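Bis(5'-nucleosyl)-tetraphosphatase [asymmetrical] (Caenorhabditis elegans, PDB 1KTG) hydrolyses diadenosine tetraphosphate asymmetrically to AMP and ATP, using divalent metal ions such as magnesium. Local coordinates at residues T33-H38 / R51-E56. Numbering follows the deposited sequence.
Sequences TPPKGH and RETKEE. With MG (magnesium ion), chain F; MG (magnesium ion), chain I; MG (magnesium ion), chain G; AMP (adenosine monophosphate), chain J.
Lys-36 and Glu-56 join through one magnesium ion, which Lys-36 O binds at 2.0 Å and Glu-56 OE2 at 2.1 Å. Glu-56 OE1 accepts the backbone N-H of Lys-36 (N to OE1 3.0 Å, N-H...O angle 156°), approached from above the carboxylate plane; with water 1 as a further donor to OE1, both oxygens are committed and the group's rotation is fixed. Glu-56 OE2 also bridges to a second magnesium, shared with Glu-52 OE1 and Glu-103, while Glu-52 OE2 holds a third. The Lys-36 side chain leaves the backbone away from the helix, and its bends at the second and fourth torsions (chi2 94°, chi4 63°) bring NZ to AMP O1P, a 2.6 Å hydrogen bond, and to Thr-33 OG1.

Arg-51 NH1 forms salt bridges to OE2 of both Glu-52 and Glu-55, each near the guanidinium plane, and NE pairs with Glu-43; NH2 reaches His-38 O by a weak bond. A leucine in its place would probably leave Glu-52 and Glu-55 without the guanidinium that links them, and Glu-52 less firmly oriented toward its metals.

Gly-37, with no side chain, lets its CA come within 3.4 Å of Glu-52 CD. Beyond it, Pro-35 CB rests 3.7 Å from Thr-53 OG1, itself hydrogen-bonded to Ala-49. The Nudix-box helix supplies Glu-52 and Glu-56, and the strand adds the Lys-36 carbonyl, just before the box; Glu-52 OE1 and Glu-56 OE2, 2.9 Å apart, are held together by the magnesium they share, near the nucleotide phosphate.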
loop_
_atom_site.group_PDB
_atom_site.type_symbol
_atom_site.label_atom_id
_atom_site.label_comp_id
_atom_site.label_asym_id
_atom_site.label_seq_id
_atom_site.Cartn_x
_atom_site.Cartn_y
_atom_site.Cartn_z
ATOM N N THR A 33 5.997 -1.566 3.516
ATOM C CA THR A 33 5.083 -1.687 2.382
ATOM C C THR A 33 3.872 -0.830 2.681
ATOM O O THR A 33 3.678 -0.407 3.822
ATOM C CB THR A 33 4.588 -3.131 2.176
ATOM O OG1 THR A 33 3.571 -3.426 3.142
ATOM C CG2 THR A 33 5.684 -4.175 2.404
ATOM N N PRO A 34 3.050 -0.563 1.672
ATOM C CA PRO A 34 1.772 0.098 1.921
ATOM C C PRO A 34 0.896 -0.910 2.654
ATOM O O PRO A 34 1.302 -2.069 2.754
ATOM C CB PRO A 34 1.229 0.382 0.506
ATOM C CG PRO A 34 2.411 0.237 -0.393
ATOM C CD PRO A 34 3.256 -0.834 0.241
ATOM N N PRO A 35 -0.254 -0.498 3.172
ATOM C CA PRO A 35 -1.137 -1.429 3.877
ATOM C C PRO A 35 -1.536 -2.545 2.933
ATOM O O PRO A 35 -1.959 -2.258 1.827
ATOM C CB PRO A 35 -2.347 -0.563 4.247
ATOM C CG PRO A 35 -1.857 0.868 4.122
ATOM C CD PRO A 35 -0.810 0.862 3.106
ATOM N N LYS A 36 -1.394 -3.800 3.350
ATOM C CA LYS A 36 -1.722 -4.928 2.474
ATOM C C LYS A 36 -1.712 -6.229 3.252
ATOM O O LYS A 36 -1.075 -6.329 4.290
ATOM C CB LYS A 36 -0.721 -5.023 1.322
ATOM C CG LYS A 36 0.695 -5.321 1.763
ATOM C CD LYS A 36 1.026 -6.801 1.742
ATOM C CE LYS A 36 2.534 -7.056 1.916
ATOM N NZ LYS A 36 3.094 -6.598 3.234
ATOM N N GLY A 37 -2.392 -7.241 2.741
ATOM C CA GLY A 37 -2.427 -8.508 3.441
ATOM C C GLY A 37 -3.046 -9.623 2.626
ATOM O O GLY A 37 -3.480 -9.437 1.494
ATOM N N HIS A 38 -3.067 -10.807 3.210
ATOM C CA HIS A 38 -3.571 -11.958 2.494
ATOM C C HIS A 38 -5.060 -11.847 2.259
ATOM O O HIS A 38 -5.802 -11.284 3.079
ATOM C CB HIS A 38 -3.285 -13.242 3.274
ATOM C CG HIS A 38 -1.833 -13.586 3.361
ATOM N ND1 HIS A 38 -1.095 -13.987 2.268
ATOM C CD2 HIS A 38 -0.985 -13.607 4.415
ATOM C CE1 HIS A 38 0.148 -14.232 2.644
ATOM N NE2 HIS A 38 0.239 -14.022 3.945
ATOM N N ARG A 51 -9.985 -4.178 3.579
ATOM C CA ARG A 51 -10.005 -4.628 4.967
ATOM C C ARG A 51 -8.629 -4.494 5.616
ATOM O O ARG A 51 -8.506 -4.064 6.761
ATOM C CB ARG A 51 -10.500 -6.069 5.064
ATOM C CG ARG A 51 -10.411 -6.658 6.473
ATOM C CD ARG A 51 -10.702 -8.144 6.545
ATOM N NE ARG A 51 -9.972 -8.849 5.497
ATOM C CZ ARG A 51 -8.669 -9.092 5.521
ATOM N NH1 ARG A 51 -7.943 -8.709 6.556
ATOM N NH2 ARG A 51 -8.087 -9.722 4.499
ATOM N N GLU A 52 -7.595 -4.874 4.892
ATOM C CA GLU A 52 -6.237 -4.775 5.434
ATOM C C GLU A 52 -5.844 -3.325 5.659
ATOM O O GLU A 52 -5.110 -3.000 6.598
ATOM C CB GLU A 52 -5.238 -5.473 4.510
ATOM C CG GLU A 52 -5.378 -6.994 4.512
ATOM C CD GLU A 52 -4.746 -7.674 5.718
ATOM O OE1 GLU A 52 -3.924 -7.042 6.415
ATOM O OE2 GLU A 52 -5.062 -8.862 5.954
ATOM N N THR A 53 -6.340 -2.442 4.805
ATOM C CA THR A 53 -6.051 -1.032 4.987
ATOM C C THR A 53 -6.686 -0.537 6.274
ATOM O O THR A 53 -6.057 0.193 7.053
ATOM C CB THR A 53 -6.551 -0.245 3.798
ATOM O OG1 THR A 53 -5.704 -0.539 2.686
ATOM C CG2 THR A 53 -6.393 1.252 4.028
ATOM N N LYS A 54 -7.930 -0.946 6.507
ATOM C CA LYS A 54 -8.635 -0.555 7.718
ATOM C C LYS A 54 -7.919 -1.126 8.933
ATOM O O LYS A 54 -7.698 -0.426 9.918
ATOM C CB LYS A 54 -10.092 -1.036 7.675
ATOM N N GLU A 55 -7.517 -2.390 8.846
ATOM C CA GLU A 55 -6.855 -3.066 9.962
ATOM C C GLU A 55 -5.478 -2.512 10.292
ATOM O O GLU A 55 -5.146 -2.348 11.467
ATOM C CB GLU A 55 -6.696 -4.568 9.676
ATOM C CG GLU A 55 -7.975 -5.382 9.797
ATOM C CD GLU A 55 -7.789 -6.839 9.406
ATOM O OE1 GLU A 55 -6.640 -7.255 9.158
ATOM O OE2 GLU A 55 -8.792 -7.570 9.324
ATOM N N GLU A 56 -4.675 -2.252 9.265
ATOM C CA GLU A 56 -3.275 -1.895 9.479
ATOM C C GLU A 56 -3.007 -0.404 9.667
ATOM O O GLU A 56 -2.024 -0.024 10.315
ATOM C CB GLU A 56 -2.417 -2.453 8.339
ATOM C CG GLU A 56 -2.486 -3.973 8.240
ATOM C CD GLU A 56 -1.597 -4.554 7.160
ATOM O OE1 GLU A 56 -1.024 -3.791 6.346
ATOM O OE2 GLU A 56 -1.446 -5.796 7.143
HETATM MG MG MG F . -0.087 -6.839 5.993
HETATM MG MG MG I . -2.522 -7.421 7.904
HETATM MG MG MG G . -4.151 -10.404 6.932
HETATM P P AMP J . 5.243 -9.436 3.138
HETATM O O1P AMP J . 5.331 -7.929 3.283
HETATM O O2P AMP J . 4.713 -9.808 1.772
HETATM O O3P AMP J . 4.531 -9.999 4.332
HETATM O "O5'" AMP J . 6.764 -9.961 3.217
HETATM C "C5'" AMP J . 7.067 -11.353 3.221
HETATM C "C4'" AMP J . 8.552 -11.512 2.950
HETATM O "O4'" AMP J . 8.795 -11.099 1.610
HETATM C "C3'" AMP J . 9.398 -10.634 3.859
HETATM O "O3'" AMP J . 10.531 -11.369 4.296
HETATM C "C2'" AMP J . 9.786 -9.441 3.000
HETATM O "O2'" AMP J . 11.119 -9.007 3.228
HETATM C "C1'" AMP J . 9.641 -9.946 1.573
HETATM N N9 AMP J . 9.078 -8.953 0.628
HETATM C C8 AMP J . 8.117 -8.032 0.854
HETATM N N7 AMP J . 7.886 -7.322 -0.278
HETATM C C5 AMP J . 8.685 -7.783 -1.236
HETATM C C6 AMP J . 8.926 -7.460 -2.657
HETATM N N6 AMP J . 8.230 -6.467 -3.263
HETATM N N1 AMP J . 9.854 -8.172 -3.316
HETATM C C2 AMP J . 10.550 -9.162 -2.715
HETATM N N3 AMP J . 10.370 -9.501 -1.418
HETATM C C4 AMP J . 9.477 -8.860 -0.648
HETATM O O HOH W 1 1.165 -5.206 5.457
HETATM O O HOH W 2 1.316 -8.088 5.047
HETATM O O HOH W 3 -5.090 -11.777 5.756
HETATM O O HOH W 4 -6.105 -10.531 8.144
HETATM O O HOH W 5 1.020 -7.090 7.802
HETATM O O HOH W 6 -3.463 -12.093 8.136
#